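PDB 6MTZ: HepC.19480.a.B1 from Helicobacter pylori, which is of unknown function but is probably a phosphoesterase of the DHH family. Local coordinates for residues L72-Q83 with S106-Y117. Residues are numbered along the deposited sequence; the frame is centred on the assembly and turned at random.
Sequences LNLNLNEAEYLQ and SGKEVAESFHWY. With EDO (1,2-ethanediol), chain E.
Trp116 and Gln83 illustrate how one polar bond can be built into a mostly apolar contact. The indole NE1 donates to Gln83 OE1 at 3.0 Å, and the acceptor lies nearly in the indole plane; on the amide side the donor stands 41° out of the carbonyl plane, away from the lone-pair directions. Gln83 CG is anti to the backbone N (chi1 -169°) and the chain runs on extended, which carries the amide past the edge of Phe114, where OE1 also comes 3.3 Å from CD1. Ala79 O, at the indole edge near CZ2, already accepts from Gln83 N within the helix.

Beside this bond, Ala79 CB sits over one face of Phe114, 3.9 Å from the ring centroid in a CH-pi contact, and also meets Trp116 CH2 and Val110 CG1. Phe114 CB lies over one face of the indole, toward its rim.

The two segments follow neighbouring strands, 64-70 and 95-102, of a five-stranded parallel sheet. The second begins just after the Asp-His-His sequence characteristic of DHH phosphoesterases, and its short helix 108-111 lies on the connection to edge strand 117-119.

At the other end, Leu74 N donates to Tyr117 OH at 3.3 Å, a long bond with an N-H...O angle of 147°, reaching the phenol near its ring plane. Leu74 O instead faces the methyls of Val110, with CG2 3.5 Å away, while Leu76 CD2 packs against the same CG2, the two side chains running in opposite directions. Asn75 caps helix 76-85, its OD1 accepting from Glu78 N. Although Asn73 ND2 approaches Ser106 OG to 2.9 Å, the angle is too poor for a hydrogen bond; that hydroxyl is instead hydrogen-bonded to O2 of an ethanediol that probably came in with the crystallisation solution, which Ser106 N also binds weakly.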
ATOM      1  N   LEU A  72       4.365  13.559   2.772  1.00 26.85           N
ATOM      2  CA  LEU A  72       3.742  13.937   1.515  1.00 33.87           C
ATOM      3  C   LEU A  72       3.632  15.449   1.488  1.00 28.60           C
ATOM      4  O   LEU A  72       3.389  16.076   2.526  1.00 34.25           O
ATOM      5  CB  LEU A  72       2.360  13.307   1.377  1.00 25.43           C
ATOM      6  CG  LEU A  72       2.284  11.780   1.335  1.00 27.92           C
ATOM      7  CD1 LEU A  72       0.914  11.332   1.805  1.00 27.86           C
ATOM      8  CD2 LEU A  72       2.552  11.246  -0.070  1.00 30.99           C
ATOM      9  N   ASN A  73       3.823  16.047   0.324  1.00 33.30           N
ATOM     10  CA  ASN A  73       3.512  17.461   0.197  1.00 35.06           C
ATOM     11  C   ASN A  73       2.247  17.604  -0.625  1.00 40.18           C
ATOM     12  O   ASN A  73       2.005  16.825  -1.552  1.00 44.28           O
ATOM     13  CB  ASN A  73       4.667  18.271  -0.396  1.00 45.69           C
ATOM     14  CG  ASN A  73       4.976  17.923  -1.812  1.00 56.28           C
ATOM     15  OD1 ASN A  73       5.127  16.754  -2.159  1.00 51.76           O
ATOM     16  ND2 ASN A  73       5.109  18.950  -2.651  1.00 54.02           N
ATOM     17  N   LEU A  74       1.410  18.555  -0.234  1.00 47.57           N
ATOM     18  CA  LEU A  74       0.165  18.840  -0.924  1.00 41.44           C
ATOM     19  C   LEU A  74       0.353  20.090  -1.765  1.00 48.81           C
ATOM     20  O   LEU A  74       1.109  20.995  -1.395  1.00 48.04           O
ATOM     21  CB  LEU A  74      -0.984  19.032   0.075  1.00 35.04           C
ATOM     22  CG  LEU A  74      -1.176  17.955   1.159  1.00 32.67           C
ATOM     23  CD1 LEU A  74      -2.273  18.354   2.148  1.00 35.51           C
ATOM     24  CD2 LEU A  74      -1.498  16.613   0.534  1.00 41.54           C
ATOM     25  N   ASN A  75      -0.316  20.130  -2.915  1.00 51.44           N
ATOM     26  CA  ASN A  75      -0.374  21.401  -3.613  1.00 58.87           C
ATOM     27  C   ASN A  75      -1.409  22.293  -2.940  1.00 55.83           C
ATOM     28  O   ASN A  75      -2.191  21.847  -2.094  1.00 49.90           O
ATOM     29  CB  ASN A  75      -0.702  21.210  -5.093  1.00 72.40           C
ATOM     30  CG  ASN A  75      -1.719  20.124  -5.326  1.00 74.51           C
ATOM     31  OD1 ASN A  75      -2.882  20.247  -4.937  1.00 71.98           O
ATOM     32  ND2 ASN A  75      -1.289  19.049  -5.977  1.00 71.82           N
ATOM     33  N   LEU A  76      -1.397  23.574  -3.318  1.00 58.36           N
ATOM     34  CA  LEU A  76      -2.265  24.549  -2.662  1.00 59.46           C
ATOM     35  C   LEU A  76      -3.721  24.124  -2.737  1.00 62.11           C
ATOM     36  O   LEU A  76      -4.482  24.304  -1.779  1.00 64.88           O
ATOM     37  CB  LEU A  76      -2.088  25.928  -3.296  1.00 64.90           C
ATOM     38  CG  LEU A  76      -0.864  26.758  -2.902  1.00 71.15           C
ATOM     39  CD1 LEU A  76      -0.829  28.054  -3.700  1.00 64.96           C
ATOM     40  CD2 LEU A  76      -0.866  27.053  -1.402  1.00 73.22           C
ATOM     41  N   ASN A  77      -4.118  23.540  -3.862  1.00 66.62           N
ATOM     42  CA  ASN A  77      -5.518  23.198  -4.053  1.00 72.14           C
ATOM     43  C   ASN A  77      -5.952  22.082  -3.113  1.00 61.46           C
ATOM     44  O   ASN A  77      -7.055  22.133  -2.556  1.00 61.32           O
ATOM     45  CB  ASN A  77      -5.756  22.803  -5.507  1.00 80.81           C
ATOM     46  CG  ASN A  77      -7.214  22.628  -5.820  1.00 80.94           C
ATOM     47  OD1 ASN A  77      -7.889  23.574  -6.226  1.00 83.66           O
ATOM     48  ND2 ASN A  77      -7.719  21.414  -5.623  1.00 75.66           N
ATOM     49  N   GLU A  78      -5.102  21.067  -2.921  1.00 62.39           N
ATOM     50  CA  GLU A  78      -5.455  19.976  -2.013  1.00 60.49           C
ATOM     51  C   GLU A  78      -5.421  20.423  -0.557  1.00 56.56           C
ATOM     52  O   GLU A  78      -6.241  19.970   0.252  1.00 57.67           O
ATOM     53  CB  GLU A  78      -4.528  18.782  -2.222  1.00 67.04           C
ATOM     54  CG  GLU A  78      -5.097  17.746  -3.175  1.00 76.27           C
ATOM     55  CD  GLU A  78      -6.450  17.212  -2.723  1.00 69.62           C
ATOM     56  OE1 GLU A  78      -6.572  16.834  -1.541  1.00 66.59           O
ATOM     57  OE2 GLU A  78      -7.392  17.173  -3.544  1.00 68.22           O
ATOM     58  N   ALA A  79      -4.476  21.295  -0.195  1.00 52.01           N
ATOM     59  CA  ALA A  79      -4.466  21.841   1.161  1.00 56.16           C
ATOM     60  C   ALA A  79      -5.704  22.691   1.416  1.00 54.74           C
ATOM     61  O   ALA A  79      -6.312  22.607   2.488  1.00 52.12           O
ATOM     62  CB  ALA A  79      -3.193  22.655   1.401  1.00 44.20           C
ATOM     63  N   GLU A  80      -6.104  23.499   0.427  1.00 53.56           N
ATOM     64  CA  GLU A  80      -7.341  24.267   0.540  1.00 58.82           C
ATOM     65  C   GLU A  80      -8.543  23.349   0.686  1.00 59.14           C
ATOM     66  O   GLU A  80      -9.423  23.585   1.523  1.00 55.25           O
ATOM     67  CB  GLU A  80      -7.523  25.177  -0.678  1.00 61.50           C
ATOM     68  CG  GLU A  80      -6.932  26.577  -0.540  1.00 76.50           C
ATOM     69  CD  GLU A  80      -7.545  27.370   0.606  1.00 84.18           C
ATOM     70  OE1 GLU A  80      -8.654  27.016   1.064  1.00 84.85           O
ATOM     71  OE2 GLU A  80      -6.911  28.349   1.056  1.00 84.82           O
ATOM     72  N   TYR A  81      -8.608  22.303  -0.143  1.00 60.42           N
ATOM     73  CA  TYR A  81      -9.745  21.388  -0.098  1.00 67.45           C
ATOM     74  C   TYR A  81      -9.864  20.737   1.269  1.00 60.00           C
ATOM     75  O   TYR A  81     -10.962  20.637   1.828  1.00 59.05           O
ATOM     76  CB  TYR A  81      -9.604  20.326  -1.189  1.00 70.28           C
ATOM     77  CG  TYR A  81     -10.643  19.219  -1.142  1.00 72.47           C
ATOM     78  CD1 TYR A  81     -11.910  19.398  -1.693  1.00 69.21           C
ATOM     79  CD2 TYR A  81     -10.349  17.990  -0.567  1.00 72.60           C
ATOM     80  CE1 TYR A  81     -12.856  18.384  -1.660  1.00 68.07           C
ATOM     81  CE2 TYR A  81     -11.290  16.970  -0.531  1.00 75.38           C
ATOM     82  CZ  TYR A  81     -12.541  17.174  -1.078  1.00 74.25           C
ATOM     83  OH  TYR A  81     -13.474  16.159  -1.041  1.00 73.48           O
ATOM     84  N   LEU A  82      -8.738  20.297   1.822  1.00 58.20           N
ATOM     85  CA  LEU A  82      -8.733  19.684   3.144  1.00 57.67           C
ATOM     86  C   LEU A  82      -9.262  20.647   4.198  1.00 58.34           C
ATOM     87  O   LEU A  82     -10.185  20.322   4.955  1.00 54.11           O
ATOM     88  CB  LEU A  82      -7.317  19.247   3.479  1.00 49.62           C
ATOM     89  CG  LEU A  82      -7.062  18.247   4.591  1.00 49.11           C
ATOM     90  CD1 LEU A  82      -8.100  17.147   4.583  1.00 42.93           C
ATOM     91  CD2 LEU A  82      -5.681  17.680   4.348  1.00 45.10           C
ATOM     92  N   GLN A  83      -8.696  21.851   4.247  1.00 54.87           N
ATOM     93  CA  GLN A  83      -9.142  22.830   5.226  1.00 52.37           C
ATOM     94  C   GLN A  83     -10.623  23.155   5.054  1.00 54.89           C
ATOM     95  O   GLN A  83     -11.387  23.157   6.027  1.00 60.80           O
ATOM     96  CB  GLN A  83      -8.292  24.089   5.118  1.00 52.14           C
ATOM     97  CG  GLN A  83      -8.512  25.038   6.267  1.00 71.23           C
ATOM     98  CD  GLN A  83      -7.454  26.104   6.331  1.00 79.94           C
ATOM     99  OE1 GLN A  83      -6.507  26.007   7.116  1.00 78.69           O
ATOM    100  NE2 GLN A  83      -7.598  27.131   5.497  1.00 80.94           N
ATOM    101  N   SER A 106       9.789  21.206  -1.687  1.00 57.34           N
ATOM    102  CA  SER A 106       8.803  21.573  -2.702  1.00 54.36           C
ATOM    103  C   SER A 106       7.540  22.180  -2.098  1.00 64.14           C
ATOM    104  O   SER A 106       6.816  22.902  -2.795  1.00 60.26           O
ATOM    105  CB  SER A 106       8.433  20.359  -3.547  1.00 50.33           C
ATOM    106  OG  SER A 106       7.978  19.285  -2.728  1.00 55.17           O
ATOM    107  N   GLY A 107       7.266  21.927  -0.820  1.00 65.12           N
ATOM    108  CA  GLY A 107       6.041  22.415  -0.221  1.00 68.29           C
ATOM    109  C   GLY A 107       6.169  23.705   0.560  1.00 60.22           C
ATOM    110  O   GLY A 107       5.252  24.057   1.306  1.00 69.51           O
ATOM    111  N   LYS A 108       7.286  24.422   0.394  1.00 51.46           N
ATOM    112  CA  LYS A 108       7.547  25.621   1.193  1.00 51.80           C
ATOM    113  C   LYS A 108       6.388  26.607   1.134  1.00 53.69           C
ATOM    114  O   LYS A 108       5.874  27.036   2.171  1.00 56.23           O
ATOM    115  CB  LYS A 108       8.836  26.302   0.725  1.00 62.49           C
ATOM    116  N   GLU A 109       5.962  26.980  -0.076  1.00 60.91           N
ATOM    117  CA  GLU A 109       4.892  27.969  -0.200  1.00 66.89           C
ATOM    118  C   GLU A 109       3.625  27.503   0.503  1.00 57.15           C
ATOM    119  O   GLU A 109       2.979  28.283   1.213  1.00 55.58           O
ATOM    120  CB  GLU A 109       4.597  28.260  -1.673  1.00 77.17           C
ATOM    121  CG  GLU A 109       5.733  28.902  -2.448  1.00 84.02           C
ATOM    122  CD  GLU A 109       6.008  28.180  -3.754  1.00 92.27           C
ATOM    123  OE1 GLU A 109       7.189  27.904  -4.049  1.00 94.22           O
ATOM    124  OE2 GLU A 109       5.039  27.871  -4.481  1.00 97.20           O
ATOM    125  N   VAL A 110       3.256  26.233   0.321  1.00 55.10           N
ATOM    126  CA  VAL A 110       2.018  25.730   0.907  1.00 51.34           C
ATOM    127  C   VAL A 110       2.123  25.680   2.429  1.00 53.19           C
ATOM    128  O   VAL A 110       1.155  25.969   3.142  1.00 56.38           O
ATOM    129  CB  VAL A 110       1.677  24.356   0.305  1.00 46.88           C
ATOM    130  CG1 VAL A 110       0.346  23.860   0.837  1.00 47.92           C
ATOM    131  CG2 VAL A 110       1.652  24.455  -1.210  1.00 47.24           C
ATOM    132  N   ALA A 111       3.306  25.347   2.951  1.00 49.62           N
ATOM    133  CA  ALA A 111       3.488  25.245   4.397  1.00 44.30           C
ATOM    134  C   ALA A 111       3.228  26.575   5.103  1.00 53.32           C
ATOM    135  O   ALA A 111       2.656  26.605   6.199  1.00 54.59           O
ATOM    136  CB  ALA A 111       4.897  24.743   4.710  1.00 38.97           C
ATOM    137  N   GLU A 112       3.644  27.682   4.507  1.00 48.38           N
ATOM    138  CA  GLU A 112       3.439  28.973   5.157  1.00 48.65           C
ATOM    139  C   GLU A 112       2.051  29.567   4.891  1.00 47.80           C
ATOM    140  O   GLU A 112       1.795  30.707   5.281  1.00 50.35           O
ATOM    141  CB  GLU A 112       4.533  29.956   4.729  1.00 55.49           C
ATOM    142  CG  GLU A 112       4.778  30.001   3.235  1.00 68.50           C
ATOM    143  CD  GLU A 112       6.037  30.770   2.876  1.00 75.93           C
ATOM    144  OE1 GLU A 112       6.080  31.361   1.769  1.00 69.82           O
ATOM    145  OE2 GLU A 112       6.979  30.772   3.702  1.00 78.82           O
ATOM    146  N   SER A 113       1.150  28.827   4.244  1.00 54.41           N
ATOM    147  CA  SER A 113      -0.239  29.248   4.118  1.00 47.24           C
ATOM    148  C   SER A 113      -1.177  28.510   5.062  1.00 50.41           C
ATOM    149  O   SER A 113      -2.354  28.865   5.136  1.00 52.73           O
ATOM    150  CB  SER A 113      -0.733  29.051   2.678  1.00 51.96           C
ATOM    151  OG  SER A 113       0.028  29.823   1.772  1.00 55.44           O
ATOM    152  N   PHE A 114      -0.706  27.483   5.767  1.00 45.64           N
ATOM    153  CA  PHE A 114      -1.587  26.686   6.610  1.00 52.05           C
ATOM    154  C   PHE A 114      -0.886  26.377   7.923  1.00 52.08           C
ATOM    155  O   PHE A 114       0.213  25.805   7.929  1.00 39.19           O
ATOM    156  CB  PHE A 114      -2.023  25.405   5.890  1.00 49.95           C
ATOM    157  CG  PHE A 114      -2.832  25.668   4.644  1.00 50.96           C
ATOM    158  CD1 PHE A 114      -4.216  25.746   4.703  1.00 56.58           C
ATOM    159  CD2 PHE A 114      -2.208  25.871   3.424  1.00 52.30           C
ATOM    160  CE1 PHE A 114      -4.963  26.005   3.563  1.00 61.29           C
ATOM    161  CE2 PHE A 114      -2.949  26.127   2.278  1.00 60.06           C
ATOM    162  CZ  PHE A 114      -4.327  26.196   2.348  1.00 57.29           C
ATOM    163  N   HIS A 115      -1.531  26.764   9.030  1.00 39.65           N
ATOM    164  CA  HIS A 115      -0.935  26.587  10.348  1.00 35.62           C
ATOM    165  C   HIS A 115      -0.731  25.113  10.682  1.00 44.97           C
ATOM    166  O   HIS A 115       0.198  24.779  11.426  1.00 41.02           O
ATOM    167  CB  HIS A 115      -1.800  27.274  11.404  1.00 42.75           C
ATOM    168  CG  HIS A 115      -1.850  28.764  11.260  1.00 43.20           C
ATOM    169  ND1 HIS A 115      -0.714  29.539  11.147  1.00 39.33           N
ATOM    170  CD2 HIS A 115      -2.897  29.624  11.215  1.00 45.73           C
ATOM    171  CE1 HIS A 115      -1.060  30.809  11.031  1.00 41.39           C
ATOM    172  NE2 HIS A 115      -2.378  30.887  11.070  1.00 42.38           N
ATOM    173  N   TRP A 116      -1.571  24.224  10.127  1.00 36.52           N
ATOM    174  CA  TRP A 116      -1.500  22.787  10.357  1.00 34.49           C
ATOM    175  C   TRP A 116      -0.475  22.098   9.470  1.00 40.18           C
ATOM    176  O   TRP A 116      -0.280  20.886   9.614  1.00 32.27           O
ATOM    177  CB  TRP A 116      -2.869  22.123  10.123  1.00 31.57           C
ATOM    178  CG  TRP A 116      -3.534  22.517   8.816  1.00 40.03           C
ATOM    179  CD1 TRP A 116      -4.441  23.523   8.631  1.00 38.88           C
ATOM    180  CD2 TRP A 116      -3.342  21.914   7.528  1.00 45.73           C
ATOM    181  NE1 TRP A 116      -4.821  23.586   7.312  1.00 47.99           N
ATOM    182  CE2 TRP A 116      -4.166  22.607   6.614  1.00 46.56           C
ATOM    183  CE3 TRP A 116      -2.557  20.853   7.059  1.00 46.04           C
ATOM    184  CZ2 TRP A 116      -4.219  22.281   5.260  1.00 44.46           C
ATOM    185  CZ3 TRP A 116      -2.612  20.531   5.710  1.00 33.36           C
ATOM    186  CH2 TRP A 116      -3.439  21.235   4.831  1.00 40.97           C
ATOM    187  N   TYR A 117       0.168  22.822   8.554  1.00 39.34           N
ATOM    188  CA  TYR A 117       1.105  22.231   7.601  1.00 40.13           C
ATOM    189  C   TYR A 117       2.520  22.548   8.080  1.00 38.33           C
ATOM    190  O   TYR A 117       2.952  23.705   8.036  1.00 39.13           O
ATOM    191  CB  TYR A 117       0.830  22.775   6.202  1.00 42.55           C
ATOM    192  CG  TYR A 117       1.502  22.080   5.030  1.00 42.99           C
ATOM    193  CD1 TYR A 117       2.883  21.931   4.971  1.00 42.83           C
ATOM    194  CD2 TYR A 117       0.750  21.634   3.946  1.00 41.59           C
ATOM    195  CE1 TYR A 117       3.497  21.335   3.885  1.00 45.04           C
ATOM    196  CE2 TYR A 117       1.357  21.018   2.856  1.00 46.63           C
ATOM    197  CZ  TYR A 117       2.729  20.877   2.832  1.00 42.21           C
ATOM    198  OH  TYR A 117       3.349  20.287   1.756  1.00 39.08           O
TER
HETATM  199  C1  EDO E 603      12.746  17.958  -1.668  1.00 52.00           C
HETATM  200  O1  EDO E 603      13.631  16.927  -1.217  1.00 59.81           O
HETATM  201  C2  EDO E 603      11.820  17.381  -2.729  1.00 41.52           C
HETATM  202  O2  EDO E 603      10.650  18.197  -2.785  1.00 38.55           O